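Protein argonaute (Aquifex aeolicus, PDB 1YVU) uses short single-stranded DNA guides to bind complementary RNA targets and cleaves them with the help of divalent metal ions. Local coordinates at residues I414-E425 against K449-N458. Numbering follows the deposited sequence.
Sequences IKDVDLVIVFLE and KMIPSQVILN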
loop_
_atom_site.group_PDB
_atom_site.type_symbol
_atom_site.label_atom_id
_atom_site.label_comp_id
_atom_site.label_asym_id
_atom_site.label_seq_id
_atom_site.Cartn_x
_atom_site.Cartn_y
_atom_site.Cartn_z
ATOM N N ILE A 414 -10.597 -12.708 26.379
ATOM C CA ILE A 414 -11.563 -13.133 25.374
ATOM C C ILE A 414 -12.915 -13.360 26.036
ATOM O O ILE A 414 -13.942 -13.254 25.370
ATOM C CB ILE A 414 -11.103 -14.329 24.488
ATOM C CG1 ILE A 414 -9.587 -14.243 24.224
ATOM C CG2 ILE A 414 -11.852 -14.253 23.121
ATOM C CD1 ILE A 414 -9.036 -15.136 23.064
ATOM N N LYS A 415 -12.875 -13.483 27.368
ATOM C CA LYS A 415 -14.010 -13.687 28.293
ATOM C C LYS A 415 -15.439 -13.897 27.768
ATOM O O LYS A 415 -16.110 -14.848 28.197
ATOM C CB LYS A 415 -13.973 -12.627 29.410
ATOM C CG LYS A 415 -12.808 -12.831 30.352
ATOM C CD LYS A 415 -12.700 -11.762 31.394
ATOM C CE LYS A 415 -11.489 -12.021 32.257
ATOM N NZ LYS A 415 -11.312 -10.997 33.322
ATOM N N ASP A 416 -15.853 -12.993 26.866
ATOM C CA ASP A 416 -17.138 -12.930 26.143
ATOM C C ASP A 416 -17.465 -11.463 25.887
ATOM O O ASP A 416 -18.581 -11.121 25.474
ATOM C CB ASP A 416 -18.314 -13.585 26.892
ATOM C CG ASP A 416 -19.313 -14.260 25.955
ATOM O OD1 ASP A 416 -19.301 -13.995 24.728
ATOM O OD2 ASP A 416 -20.110 -15.071 26.462
ATOM N N VAL A 417 -16.477 -10.600 26.092
ATOM C CA VAL A 417 -16.657 -9.168 25.925
ATOM C C VAL A 417 -17.087 -8.675 24.565
ATOM O O VAL A 417 -16.682 -9.218 23.535
ATOM C CB VAL A 417 -15.439 -8.359 26.380
ATOM C CG1 VAL A 417 -15.631 -7.948 27.773
ATOM C CG2 VAL A 417 -14.144 -9.157 26.233
ATOM N N ASP A 418 -17.976 -7.685 24.604
ATOM C CA ASP A 418 -18.528 -7.027 23.431
ATOM C C ASP A 418 -17.660 -5.837 23.039
ATOM O O ASP A 418 -17.579 -5.479 21.857
ATOM C CB ASP A 418 -19.948 -6.551 23.719
ATOM C CG ASP A 418 -20.957 -7.691 23.820
ATOM O OD1 ASP A 418 -20.729 -8.796 23.265
ATOM O OD2 ASP A 418 -22.005 -7.467 24.457
ATOM N N LEU A 419 -17.034 -5.218 24.046
ATOM C CA LEU A 419 -16.115 -4.068 23.897
ATOM C C LEU A 419 -15.063 -4.115 25.011
ATOM O O LEU A 419 -15.193 -4.869 25.987
ATOM C CB LEU A 419 -16.880 -2.734 23.958
ATOM C CG LEU A 419 -16.113 -1.403 23.836
ATOM C CD1 LEU A 419 -15.401 -1.246 22.501
ATOM C CD2 LEU A 419 -17.082 -0.292 24.017
ATOM N N VAL A 420 -13.984 -3.369 24.827
ATOM C CA VAL A 420 -12.918 -3.307 25.821
ATOM C C VAL A 420 -12.494 -1.843 25.874
ATOM O O VAL A 420 -12.081 -1.280 24.849
ATOM C CB VAL A 420 -11.691 -4.206 25.400
ATOM C CG1 VAL A 420 -10.502 -3.994 26.318
ATOM C CG2 VAL A 420 -12.048 -5.675 25.417
ATOM N N ILE A 421 -12.598 -1.205 27.032
ATOM C CA ILE A 421 -12.178 0.187 27.079
ATOM C C ILE A 421 -10.864 0.304 27.824
ATOM O O ILE A 421 -10.772 -0.084 28.977
ATOM C CB ILE A 421 -13.254 1.114 27.686
ATOM C CG1 ILE A 421 -14.605 0.909 26.959
ATOM C CG2 ILE A 421 -12.804 2.577 27.575
ATOM C CD1 ILE A 421 -15.754 1.862 27.365
ATOM N N VAL A 422 -9.848 0.842 27.154
ATOM C CA VAL A 422 -8.525 1.007 27.746
ATOM C C VAL A 422 -8.095 2.458 27.895
ATOM O O VAL A 422 -8.047 3.211 26.916
ATOM C CB VAL A 422 -7.406 0.271 26.909
ATOM C CG1 VAL A 422 -6.023 0.320 27.640
ATOM C CG2 VAL A 422 -7.805 -1.182 26.614
ATOM N N PHE A 423 -7.710 2.812 29.122
ATOM C CA PHE A 423 -7.213 4.147 29.441
ATOM C C PHE A 423 -5.690 4.050 29.601
ATOM O O PHE A 423 -5.212 3.443 30.567
ATOM C CB PHE A 423 -7.809 4.676 30.746
ATOM C CG PHE A 423 -9.279 4.897 30.721
ATOM C CD1 PHE A 423 -10.143 3.953 31.315
ATOM C CD2 PHE A 423 -9.816 6.092 30.207
ATOM C CE1 PHE A 423 -11.546 4.203 31.419
ATOM C CE2 PHE A 423 -11.219 6.365 30.298
ATOM C CZ PHE A 423 -12.088 5.409 30.910
ATOM N N LEU A 424 -4.936 4.615 28.655
ATOM C CA LEU A 424 -3.466 4.580 28.725
ATOM C C LEU A 424 -2.868 5.871 29.256
ATOM O O LEU A 424 -3.405 6.940 28.973
ATOM C CB LEU A 424 -2.856 4.294 27.360
ATOM C CG LEU A 424 -3.133 3.002 26.612
ATOM C CD1 LEU A 424 -2.409 3.135 25.305
ATOM C CD2 LEU A 424 -2.633 1.773 27.360
ATOM N N GLU A 425 -1.749 5.779 29.983
ATOM C CA GLU A 425 -1.090 6.964 30.526
ATOM C C GLU A 425 -0.219 7.653 29.488
ATOM O O GLU A 425 0.554 6.990 28.816
ATOM C CB GLU A 425 -0.245 6.615 31.755
ATOM C CG GLU A 425 0.217 7.855 32.574
ATOM C CD GLU A 425 -0.908 8.623 33.286
ATOM O OE1 GLU A 425 -1.906 8.017 33.734
ATOM O OE2 GLU A 425 -0.776 9.853 33.416
ATOM N N LYS A 449 -8.085 -11.221 18.685
ATOM C CA LYS A 449 -9.145 -11.895 19.432
ATOM C C LYS A 449 -10.506 -11.486 18.928
ATOM O O LYS A 449 -11.532 -12.063 19.316
ATOM C CB LYS A 449 -9.025 -11.570 20.901
ATOM C CG LYS A 449 -7.764 -12.077 21.473
ATOM C CD LYS A 449 -7.416 -11.328 22.710
ATOM C CE LYS A 449 -6.186 -11.937 23.346
ATOM N NZ LYS A 449 -6.566 -13.096 24.203
HETATM N N MSE A 450 -10.489 -10.481 18.050
HETATM C CA MSE A 450 -11.665 -9.927 17.382
HETATM C C MSE A 450 -12.645 -9.196 18.249
HETATM O O MSE A 450 -13.791 -8.981 17.866
HETATM C CB MSE A 450 -12.345 -10.982 16.504
HETATM C CG MSE A 450 -11.392 -11.503 15.422
HETATM SE SE MSE A 450 -11.959 -13.071 14.471
HETATM C CE MSE A 450 -11.933 -14.373 15.981
ATOM N N ILE A 451 -12.150 -8.771 19.404
ATOM C CA ILE A 451 -12.929 -8.021 20.380
ATOM C C ILE A 451 -12.709 -6.532 20.113
ATOM O O ILE A 451 -11.578 -6.039 20.175
ATOM C CB ILE A 451 -12.473 -8.316 21.853
ATOM C CG1 ILE A 451 -12.439 -9.819 22.136
ATOM C CG2 ILE A 451 -13.464 -7.732 22.838
ATOM C CD1 ILE A 451 -11.388 -10.166 23.134
ATOM N N PRO A 452 -13.792 -5.791 19.788
ATOM C CA PRO A 452 -13.749 -4.353 19.526
ATOM C C PRO A 452 -13.003 -3.669 20.675
ATOM O O PRO A 452 -13.139 -4.087 21.840
ATOM C CB PRO A 452 -15.221 -3.970 19.576
ATOM C CG PRO A 452 -15.881 -5.110 19.080
ATOM C CD PRO A 452 -15.168 -6.291 19.629
ATOM N N SER A 453 -12.221 -2.645 20.360
ATOM C CA SER A 453 -11.454 -1.961 21.393
ATOM C C SER A 453 -11.421 -0.476 21.253
ATOM O O SER A 453 -11.182 0.020 20.159
ATOM C CB SER A 453 -10.018 -2.478 21.412
ATOM O OG SER A 453 -9.520 -2.657 20.090
ATOM N N GLN A 454 -11.619 0.223 22.371
ATOM C CA GLN A 454 -11.572 1.686 22.409
ATOM C C GLN A 454 -10.443 2.091 23.347
ATOM O O GLN A 454 -10.591 2.007 24.552
ATOM C CB GLN A 454 -12.908 2.283 22.882
ATOM C CG GLN A 454 -12.997 3.819 22.763
ATOM C CD GLN A 454 -13.151 4.310 21.326
ATOM O OE1 GLN A 454 -14.183 4.077 20.704
ATOM N NE2 GLN A 454 -12.128 4.988 20.800
ATOM N N VAL A 455 -9.333 2.547 22.763
ATOM C CA VAL A 455 -8.122 2.945 23.482
ATOM C C VAL A 455 -8.087 4.454 23.772
ATOM O O VAL A 455 -7.597 5.251 22.973
ATOM C CB VAL A 455 -6.848 2.492 22.668
ATOM C CG1 VAL A 455 -5.575 2.987 23.328
ATOM C CG2 VAL A 455 -6.814 0.919 22.480
ATOM N N ILE A 456 -8.595 4.853 24.929
ATOM C CA ILE A 456 -8.620 6.266 25.312
ATOM C C ILE A 456 -7.271 6.633 25.941
ATOM O O ILE A 456 -6.838 5.945 26.869
ATOM C CB ILE A 456 -9.760 6.525 26.318
ATOM C CG1 ILE A 456 -11.067 5.940 25.776
ATOM C CG2 ILE A 456 -9.867 8.025 26.639
ATOM C CD1 ILE A 456 -12.275 6.096 26.671
ATOM N N LEU A 457 -6.579 7.638 25.375
ATOM C CA LEU A 457 -5.277 8.114 25.896
ATOM C C LEU A 457 -5.529 9.131 27.002
ATOM O O LEU A 457 -6.486 9.907 26.909
ATOM C CB LEU A 457 -4.436 8.763 24.790
ATOM C CG LEU A 457 -3.751 7.877 23.735
ATOM C CD1 LEU A 457 -2.923 8.723 22.773
ATOM C CD2 LEU A 457 -2.819 6.883 24.416
ATOM N N ASN A 458 -4.700 9.121 28.048
ATOM C CA ASN A 458 -4.856 10.060 29.167
ATOM C C ASN A 458 -4.501 11.469 28.749
ATOM O O ASN A 458 -4.997 12.451 29.306
ATOM C CB ASN A 458 -3.987 9.649 30.348
ATOM C CG ASN A 458 -4.725 8.765 31.327
ATOM O OD1 ASN A 458 -5.441 9.261 32.198
ATOM N ND2 ASN A 458 -4.571 7.459 31.194
#
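Val420, Val422 and Leu424 join Gln454, Ile456 and Asn458 through the alternating backbone hydrogen bonds of two parallel strands. Gln454 N reaches Val420 O at 2.9 Å in a nearly straight bond (177°), and Val422 N returns to Gln454 O. Leu424 N binds Ile456 O at 2.9 Å, whereas the bond from Ile456 N to Val422 O is weak. At the far end Leu424 O accepts twice: Asn458 N comes nearly head-on at 2.7 Å, while Asn458 ND2 stands above the carbonyl plane. Asparagine suits this place because its short side chain carries a second N-H donor to the carbonyl already held by its backbone N.

Residues 419-424 and 454-457 are an inner strand and an edge strand of a four-stranded parallel sheet; 419-424 belongs to the Mid domain, while 454-457 is assigned to PIWI. Helix 437-448 makes the crossover between them, a beta-alpha-beta unit.

Apolar packing follows the two faces. On one, Ile456 CD1 touches both Ile421 CG2 (3.7 Å) and Phe423 CE2 (3.8 Å); with CG1 anti to its carbonyl carbon (chi1 -50°), Ile456 runs alongside the phenylalanine, where helix 368-381 packs on both residues. On the other, Leu424 CD1 meets Val455 CG1 at 3.7 Å and also touches Leu457 CD2, branched side chains that pack against one another over this face. At the N-terminal end of the pair, Ile451 CG2 packs on Val420 CG2 at 3.6 Å and on Val417.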